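PDB 6TO1: minor fimbrium subunit Mfa5 from Porphyromonas gingivalis ATCC 33277, which serves as an accessory subunit of the minor fimbriae, filamentous surface pili that mediate biofilm formation and adhesion to host cells and other oral bacteria. Local coordinates for residues A[107-112]-A[526-531]; A[419-424]-A[469-474]. All blocks are in the same frame, centred on the assembly; numbering follows the deposited sequence.

Contact 1 (A[107-112]-A[526-531])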
ATOM      1  N   ASN A 107       1.186 -26.956 -30.172  1.00 29.92           N
ATOM      2  CA  ASN A 107       2.198 -26.148 -30.844  1.00 23.47           C
ATOM      3  C   ASN A 107       3.310 -25.921 -29.840  1.00 29.84           C
ATOM      4  O   ASN A 107       3.106 -25.208 -28.848  1.00 28.21           O
ATOM      5  CB  ASN A 107       1.611 -24.835 -31.354  1.00 25.73           C
ATOM      6  CG  ASN A 107       2.638 -23.974 -32.084  1.00 23.16           C
ATOM      7  OD1 ASN A 107       3.860 -24.172 -31.973  1.00 27.02           O
ATOM      8  ND2 ASN A 107       2.138 -22.996 -32.839  1.00 29.21           N
ATOM      9  N   PRO A 108       4.496 -26.506 -30.060  1.00 25.73           N
ATOM     10  CA  PRO A 108       5.566 -26.371 -29.069  1.00 31.26           C
ATOM     11  C   PRO A 108       6.101 -24.964 -28.956  1.00 26.35           C
ATOM     12  O   PRO A 108       6.817 -24.676 -27.992  1.00 26.42           O
ATOM     13  CB  PRO A 108       6.643 -27.333 -29.580  1.00 30.10           C
ATOM     14  CG  PRO A 108       6.421 -27.342 -31.059  1.00 26.21           C
ATOM     15  CD  PRO A 108       4.936 -27.272 -31.243  1.00 27.25           C
ATOM     16  N   ASN A 109       5.822 -24.096 -29.927  1.00 22.48           N
ATOM     17  CA  ASN A 109       6.232 -22.686 -29.847  1.00 26.00           C
ATOM     18  C   ASN A 109       5.186 -21.985 -28.987  1.00 21.60           C
ATOM     19  O   ASN A 109       4.259 -21.341 -29.471  1.00 21.42           O
ATOM     20  CB  ASN A 109       6.343 -22.072 -31.236  1.00 22.56           C
ATOM     21  CG  ASN A 109       7.414 -22.755 -32.095  1.00 21.91           C
ATOM     22  OD1 ASN A 109       8.608 -22.654 -31.836  1.00 24.78           O
ATOM     23  ND2 ASN A 109       6.973 -23.420 -33.153  1.00 26.37           N
ATOM     24  N   ALA A 110       5.320 -22.160 -27.674  1.00 20.84           N
ATOM     25  CA  ALA A 110       4.310 -21.703 -26.736  1.00 22.83           C
ATOM     26  C   ALA A 110       4.993 -21.094 -25.519  1.00 24.66           C
ATOM     27  O   ALA A 110       6.004 -21.607 -25.040  1.00 22.67           O
ATOM     28  CB  ALA A 110       3.390 -22.842 -26.296  1.00 27.59           C
ATOM     29  N   TRP A 111       4.409 -20.014 -25.018  1.00 22.69           N
ATOM     30  CA  TRP A 111       4.936 -19.326 -23.845  1.00 19.83           C
ATOM     31  C   TRP A 111       3.767 -18.918 -22.971  1.00 19.18           C
ATOM     32  O   TRP A 111       2.703 -18.538 -23.466  1.00 24.61           O
ATOM     33  CB  TRP A 111       5.747 -18.072 -24.226  1.00 23.74           C
ATOM     34  CG  TRP A 111       6.955 -18.344 -25.074  1.00 21.10           C
ATOM     35  CD1 TRP A 111       8.249 -18.453 -24.651  1.00 23.13           C
ATOM     36  CD2 TRP A 111       6.984 -18.515 -26.504  1.00 20.19           C
ATOM     37  NE1 TRP A 111       9.073 -18.698 -25.722  1.00 25.39           N
ATOM     38  CE2 TRP A 111       8.316 -18.742 -26.867  1.00 23.36           C
ATOM     39  CE3 TRP A 111       6.007 -18.508 -27.499  1.00 22.92           C
ATOM     40  CZ2 TRP A 111       8.696 -18.960 -28.188  1.00 19.01           C
ATOM     41  CZ3 TRP A 111       6.389 -18.725 -28.797  1.00 18.23           C
ATOM     42  CH2 TRP A 111       7.715 -18.941 -29.128  1.00 18.82           C
ATOM     43  N   ASP A 112       3.984 -18.966 -21.662  1.00 20.23           N
ATOM     44  CA  ASP A 112       3.006 -18.459 -20.710  1.00 22.90           C
ATOM     45  C   ASP A 112       3.455 -17.066 -20.277  1.00 24.95           C
ATOM     46  O   ASP A 112       4.533 -16.908 -19.704  1.00 23.25           O
ATOM     47  CB  ASP A 112       2.869 -19.391 -19.513  1.00 26.64           C
ATOM     48  CG  ASP A 112       2.074 -20.647 -19.837  1.00 28.36           C
ATOM     49  OD1 ASP A 112       1.055 -20.562 -20.547  1.00 25.76           O
ATOM     50  OD2 ASP A 112       2.495 -21.716 -19.364  1.00 31.52           O
ATOM     51  N   VAL A 526      11.225 -13.378 -27.569  1.00 21.30           N
ATOM     52  CA  VAL A 526      11.266 -14.822 -27.728  1.00 20.71           C
ATOM     53  C   VAL A 526      11.745 -15.161 -29.138  1.00 20.17           C
ATOM     54  O   VAL A 526      11.508 -14.417 -30.100  1.00 20.94           O
ATOM     55  CB  VAL A 526       9.904 -15.511 -27.469  1.00 18.99           C
ATOM     56  CG1 VAL A 526       9.404 -15.230 -26.053  1.00 25.14           C
ATOM     57  CG2 VAL A 526       8.884 -15.080 -28.463  1.00 19.59           C
ATOM     58  N   LYS A 527      12.427 -16.294 -29.236  1.00 22.33           N
ATOM     59  CA  LYS A 527      12.755 -16.929 -30.518  1.00 20.66           C
ATOM     60  C   LYS A 527      12.064 -18.286 -30.605  1.00 22.23           C
ATOM     61  O   LYS A 527      12.014 -19.039 -29.626  1.00 23.20           O
ATOM     62  CB  LYS A 527      14.273 -17.081 -30.667  1.00 23.03           C
ATOM     63  CG  LYS A 527      15.011 -15.755 -30.703  1.00 23.99           C
ATOM     64  CD  LYS A 527      16.543 -15.915 -30.659  1.00 29.46           C
ATOM     65  CE  LYS A 527      17.205 -14.539 -30.561  1.00 34.47           C
ATOM     66  NZ  LYS A 527      18.674 -14.595 -30.418  1.00 35.01           N
ATOM     67  N   LEU A 528      11.508 -18.577 -31.781  1.00 23.85           N
ATOM     68  CA  LEU A 528      10.823 -19.843 -31.991  1.00 24.16           C
ATOM     69  C   LEU A 528      11.796 -21.007 -31.813  1.00 21.82           C
ATOM     70  O   LEU A 528      12.981 -20.908 -32.139  1.00 26.33           O
ATOM     71  CB  LEU A 528      10.218 -19.887 -33.399  1.00 23.30           C
ATOM     72  CG  LEU A 528       8.815 -19.326 -33.543  1.00 21.81           C
ATOM     73  CD1 LEU A 528       8.846 -17.859 -33.156  1.00 21.79           C
ATOM     74  CD2 LEU A 528       8.360 -19.474 -34.965  1.00 23.98           C
ATOM     75  N   GLY A 529      11.285 -22.109 -31.272  1.00 27.72           N
ATOM     76  CA  GLY A 529      12.098 -23.294 -31.063  1.00 26.24           C
ATOM     77  C   GLY A 529      11.908 -24.386 -32.115  1.00 28.25           C
ATOM     78  O   GLY A 529      12.762 -25.268 -32.234  1.00 24.56           O
ATOM     79  N   TYR A 530      10.806 -24.340 -32.866  1.00 24.16           N
ATOM     80  CA  TYR A 530      10.474 -25.366 -33.857  1.00 26.19           C
ATOM     81  C   TYR A 530       9.849 -24.772 -35.106  1.00 30.58           C
ATOM     82  O   TYR A 530       8.955 -23.931 -35.027  1.00 23.59           O
ATOM     83  CB  TYR A 530       9.491 -26.417 -33.271  1.00 22.68           C
ATOM     84  CG  TYR A 530      10.089 -27.113 -32.077  1.00 25.86           C
ATOM     85  CD1 TYR A 530      10.827 -28.283 -32.218  1.00 30.56           C
ATOM     86  CD2 TYR A 530       9.989 -26.550 -30.804  1.00 24.22           C
ATOM     87  CE1 TYR A 530      11.425 -28.878 -31.128  1.00 31.02           C
ATOM     88  CE2 TYR A 530      10.575 -27.135 -29.722  1.00 28.87           C
ATOM     89  CZ  TYR A 530      11.287 -28.296 -29.878  1.00 38.19           C
ATOM     90  OH  TYR A 530      11.865 -28.872 -28.779  1.00 35.68           O
ATOM     91  N   GLY A 531      10.276 -25.262 -36.271  1.00 22.00           N
ATOM     92  CA  GLY A 531       9.686 -24.878 -37.529  1.00 22.16           C
ATOM     93  C   GLY A 531       9.031 -26.065 -38.218  1.00 24.85           C
ATOM     94  O   GLY A 531       8.912 -27.157 -37.649  1.00 23.38           O
TER
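The side-chain amide of N109 carries the polar part of this contact, joining the backbone at G529 and Y530 by three hydrogen bonds. Its OD1 accepts two of them. The N-H of G529 (N to OD1 2.8 Å) comes in almost along the line of the side-chain C=O, while the N-H of Y530 (N to OD1 3.0 Å) lies in the carbonyl plane and uses a lone pair. The third runs the other way, from ND2 of N109 to O of Y530 (2.8 Å), fairly straight at 156°. With both ends of the amide engaged, its rotation is fixed; the loop residue G529 and Y530, the first residue of strand 530-539, are held by a side chain, with no backbone-to-backbone bond between the segments. On the near side, N107 OD1 accepts from the backbone N of N109 in an Asx turn.

Among the apolar contacts, P108 meets the Y530 ring obliquely, with CB 3.6 Å from CD2. The indole of W111 receives V526 over one face: CG1 stands 3.6 Å from the centroid of the five-membered ring, a CH-pi contact only 17° off the normal. W111 CH2 also lies 4.3 Å from L528 CD1. A polar atom, K527 O, sits at the indole edge, in plane, 3.6 Å from CZ2.

Running nearly antiparallel, the two segments join the beginning of strand 110-119 to the start of strand 530-539. These strands belong to separate sheets, so the contact probably fixes one domain against the next along the elongated chain. Strand 463-473 pairs with 110-119 through W111 and I471, the backbone bonding carries on to N109 and A473, and helix 475-480 packs against N109 and L528 through L475.

Contact 2 (A[419-424]-A[469-474])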
ATOM      1  N   PRO A 419       2.597  -8.709 -33.171  1.00 21.42           N
ATOM      2  CA  PRO A 419       2.398  -9.464 -34.418  1.00 23.59           C
ATOM      3  C   PRO A 419       3.179 -10.764 -34.394  1.00 19.38           C
ATOM      4  O   PRO A 419       4.315 -10.831 -33.922  1.00 21.57           O
ATOM      5  CB  PRO A 419       2.928  -8.522 -35.510  1.00 32.87           C
ATOM      6  CG  PRO A 419       2.919  -7.176 -34.909  1.00 42.14           C
ATOM      7  CD  PRO A 419       3.128  -7.359 -33.417  1.00 26.04           C
ATOM      8  N   GLY A 420       2.566 -11.805 -34.948  1.00 22.74           N
ATOM      9  CA  GLY A 420       3.185 -13.102 -34.965  1.00 21.55           C
ATOM     10  C   GLY A 420       2.755 -14.018 -33.848  1.00 26.27           C
ATOM     11  O   GLY A 420       3.070 -15.210 -33.902  1.00 24.83           O
ATOM     12  N   PHE A 421       2.037 -13.512 -32.851  1.00 22.92           N
ATOM     13  CA  PHE A 421       1.615 -14.312 -31.705  1.00 23.81           C
ATOM     14  C   PHE A 421       0.117 -14.210 -31.496  1.00 25.90           C
ATOM     15  O   PHE A 421      -0.489 -13.158 -31.698  1.00 25.93           O
ATOM     16  CB  PHE A 421       2.410 -13.872 -30.462  1.00 22.06           C
ATOM     17  CG  PHE A 421       3.873 -14.043 -30.647  1.00 23.15           C
ATOM     18  CD1 PHE A 421       4.474 -15.270 -30.409  1.00 20.84           C
ATOM     19  CD2 PHE A 421       4.635 -13.013 -31.162  1.00 24.93           C
ATOM     20  CE1 PHE A 421       5.809 -15.454 -30.652  1.00 22.21           C
ATOM     21  CE2 PHE A 421       5.979 -13.185 -31.406  1.00 26.96           C
ATOM     22  CZ  PHE A 421       6.574 -14.400 -31.138  1.00 24.00           C
ATOM     23  N   ILE A 422      -0.482 -15.338 -31.133  1.00 20.31           N
ATOM     24  CA  ILE A 422      -1.904 -15.398 -30.834  1.00 23.71           C
ATOM     25  C   ILE A 422      -2.098 -15.979 -29.443  1.00 19.97           C
ATOM     26  O   ILE A 422      -1.266 -16.743 -28.944  1.00 23.92           O
ATOM     27  CB  ILE A 422      -2.646 -16.224 -31.889  1.00 26.72           C
ATOM     28  CG1 ILE A 422      -2.124 -17.645 -31.895  1.00 27.74           C
ATOM     29  CG2 ILE A 422      -2.439 -15.628 -33.284  1.00 28.47           C
ATOM     30  CD1 ILE A 422      -2.738 -18.489 -33.026  1.00 49.63           C
ATOM     31  N   VAL A 423      -3.182 -15.572 -28.810  1.00 22.61           N
ATOM     32  CA  VAL A 423      -3.483 -15.973 -27.450  1.00 27.76           C
ATOM     33  C   VAL A 423      -4.336 -17.225 -27.513  1.00 27.91           C
ATOM     34  O   VAL A 423      -5.373 -17.251 -28.181  1.00 27.18           O
ATOM     35  CB  VAL A 423      -4.196 -14.853 -26.676  1.00 28.73           C
ATOM     36  CG1 VAL A 423      -4.433 -15.310 -25.243  1.00 21.95           C
ATOM     37  CG2 VAL A 423      -3.375 -13.584 -26.674  1.00 22.68           C
ATOM     38  N   LYS A 424      -3.887 -18.267 -26.829  1.00 23.56           N
ATOM     39  CA  LYS A 424      -4.603 -19.535 -26.819  1.00 32.75           C
ATOM     40  C   LYS A 424      -6.046 -19.313 -26.395  1.00 31.34           C
ATOM     41  O   LYS A 424      -6.317 -18.624 -25.410  1.00 27.59           O
ATOM     42  CB  LYS A 424      -3.889 -20.497 -25.870  1.00 32.79           C
ATOM     43  CG  LYS A 424      -4.511 -21.893 -25.787  1.00 36.72           C
ATOM     44  CD  LYS A 424      -3.692 -22.786 -24.877  1.00 40.82           C
ATOM     45  CE  LYS A 424      -4.283 -24.198 -24.752  1.00 44.77           C
ATOM     46  NZ  LYS A 424      -4.291 -24.899 -26.056  1.00 60.75           N
ATOM     47  N   TYR A 469      -1.592 -15.821 -19.427  1.00 21.71           N
ATOM     48  CA  TYR A 469      -2.204 -16.358 -20.639  1.00 22.98           C
ATOM     49  C   TYR A 469      -1.119 -17.007 -21.480  1.00 27.76           C
ATOM     50  O   TYR A 469       0.045 -16.603 -21.438  1.00 21.86           O
ATOM     51  CB  TYR A 469      -2.930 -15.259 -21.447  1.00 22.70           C
ATOM     52  CG  TYR A 469      -2.085 -14.074 -21.864  1.00 19.54           C
ATOM     53  CD1 TYR A 469      -1.434 -14.058 -23.091  1.00 19.37           C
ATOM     54  CD2 TYR A 469      -1.936 -12.950 -21.037  1.00 17.39           C
ATOM     55  CE1 TYR A 469      -0.653 -12.976 -23.489  1.00 23.96           C
ATOM     56  CE2 TYR A 469      -1.143 -11.855 -21.440  1.00 20.57           C
ATOM     57  CZ  TYR A 469      -0.518 -11.866 -22.663  1.00 22.39           C
ATOM     58  OH  TYR A 469       0.254 -10.802 -23.094  1.00 24.33           O
ATOM     59  N   ARG A 470      -1.512 -18.007 -22.266  1.00 23.83           N
ATOM     60  CA  ARG A 470      -0.599 -18.689 -23.173  1.00 21.76           C
ATOM     61  C   ARG A 470      -0.679 -18.086 -24.570  1.00 20.40           C
ATOM     62  O   ARG A 470      -1.771 -17.780 -25.067  1.00 20.74           O
ATOM     63  CB  ARG A 470      -0.910 -20.184 -23.244  1.00 27.49           C
ATOM     64  CG  ARG A 470       0.099 -20.983 -24.050  1.00 25.89           C
ATOM     65  CD  ARG A 470       0.059 -22.485 -23.735  1.00 30.74           C
ATOM     66  NE  ARG A 470       0.537 -22.746 -22.382  1.00 25.46           N
ATOM     67  CZ  ARG A 470       0.757 -23.956 -21.882  1.00 36.69           C
ATOM     68  NH1 ARG A 470       0.558 -25.041 -22.630  1.00 32.42           N
ATOM     69  NH2 ARG A 470       1.200 -24.076 -20.642  1.00 27.84           N
ATOM     70  N   ILE A 471       0.485 -17.889 -25.174  1.00 22.78           N
ATOM     71  CA  ILE A 471       0.579 -17.444 -26.560  1.00 18.62           C
ATOM     72  C   ILE A 471       1.232 -18.545 -27.390  1.00 19.26           C
ATOM     73  O   ILE A 471       2.096 -19.289 -26.918  1.00 23.01           O
ATOM     74  CB  ILE A 471       1.362 -16.127 -26.769  1.00 20.05           C
ATOM     75  CG1 ILE A 471       2.789 -16.241 -26.265  1.00 19.84           C
ATOM     76  CG2 ILE A 471       0.637 -14.956 -26.127  1.00 23.82           C
ATOM     77  CD1 ILE A 471       3.627 -14.991 -26.526  1.00 25.02           C
ATOM     78  N   TYR A 472       0.842 -18.595 -28.657  1.00 25.56           N
ATOM     79  CA  TYR A 472       1.496 -19.439 -29.638  1.00 20.70           C
ATOM     80  C   TYR A 472       2.091 -18.570 -30.736  1.00 18.18           C
ATOM     81  O   TYR A 472       1.502 -17.556 -31.127  1.00 21.39           O
ATOM     82  CB  TYR A 472       0.509 -20.401 -30.307  1.00 23.08           C
ATOM     83  CG  TYR A 472      -0.080 -21.457 -29.428  1.00 24.55           C
ATOM     84  CD1 TYR A 472       0.724 -22.348 -28.746  1.00 25.24           C
ATOM     85  CD2 TYR A 472      -1.455 -21.574 -29.296  1.00 30.89           C
ATOM     86  CE1 TYR A 472       0.168 -23.337 -27.946  1.00 25.48           C
ATOM     87  CE2 TYR A 472      -2.017 -22.559 -28.487  1.00 38.65           C
ATOM     88  CZ  TYR A 472      -1.195 -23.435 -27.824  1.00 37.44           C
ATOM     89  OH  TYR A 472      -1.725 -24.420 -27.018  1.00 46.72           O
ATOM     90  N   ALA A 473       3.220 -19.005 -31.280  1.00 21.55           N
ATOM     91  CA  ALA A 473       3.729 -18.406 -32.516  1.00 23.99           C
ATOM     92  C   ALA A 473       2.902 -18.868 -33.720  1.00 24.27           C
ATOM     93  O   ALA A 473       2.568 -20.050 -33.838  1.00 23.06           O
ATOM     94  CB  ALA A 473       5.190 -18.775 -32.732  1.00 25.17           C
ATOM     95  N   ASP A 474       2.560 -17.919 -34.601  1.00 25.75           N
ATOM     96  CA  ASP A 474       1.848 -18.164 -35.866  1.00 25.27           C
ATOM     97  C   ASP A 474       2.917 -18.247 -36.956  1.00 22.31           C
ATOM     98  O   ASP A 474       3.408 -17.225 -37.456  1.00 20.34           O
ATOM     99  CB  ASP A 474       0.838 -17.048 -36.105  1.00 25.32           C
ATOM    100  CG  ASP A 474       0.097 -17.167 -37.412  1.00 26.79           C
ATOM    101  OD1 ASP A 474       0.484 -17.968 -38.281  1.00 26.32           O
ATOM    102  OD2 ASP A 474      -0.884 -16.423 -37.562  1.00 30.59           O
TER
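K424 reaches Y472 because its chain leaves with CG anti to the backbone N (chi1 -178°), stays extended to CE and bends only at the last torsion (chi4 63°), placing NZ at the edge of the tyrosine ring and in its plane. The two residues belong to an antiparallel beta ladder between the short strand 421-423, which K424 follows directly, and the end of 463-473. NZ of K424 donates to OH of Y472 (2.8 Å). The two side chains cross at a slant, CG of K424 lying 3.7 Å from CE2 of Y472. Both polar ends have further partners: NZ forms a salt bridge with E106, and the tyrosine hydroxyl a hydrogen bond with D104, which also pairs with R470.

In the ladder, I422 and Y472 form the hydrogen-bonded pair, flanked by the non-hydrogen-bonded pairs F421-A473 and V423-I471. The backbone bonds from K424 N to R470 O and from D474 N to G420 O close the two outer pairs.

F421, V423, I471 and A473 project from one face, where F421 CD1 comes 4.0 Å from I471 CD1; I422 and Y472 occupy the other. V423 also crosses Y469 at about a right angle, with CG1 3.9 Å from CD1. Immediately after the ladder, D474 is the N-cap of helix 475-480, its OD1 accepting from the backbone N of Y477.

Overall arrangement
Contacts 1 and 2 lie with their centres about 9 Å apart and meet in one antiparallel sheet, where strand 463-473 runs between 110-119 and 421-423. The backbone joins them from W111 O to I471 N (2.9 Å, a probable hydrogen bond), and a salt bridge follows between D112 OD1 and R470 NE (2.9 Å). V526 adds an apolar connection: its CG2 packs 3.6 Å from F421 CZ, so the residue that lies over one face of the W111 indole also reaches the ring of contact 2. The segments of contact 2 fall in sequence between those of contact 1. Neither contact contributes a ligand to the magnesium or calcium site; both join strands of the fold.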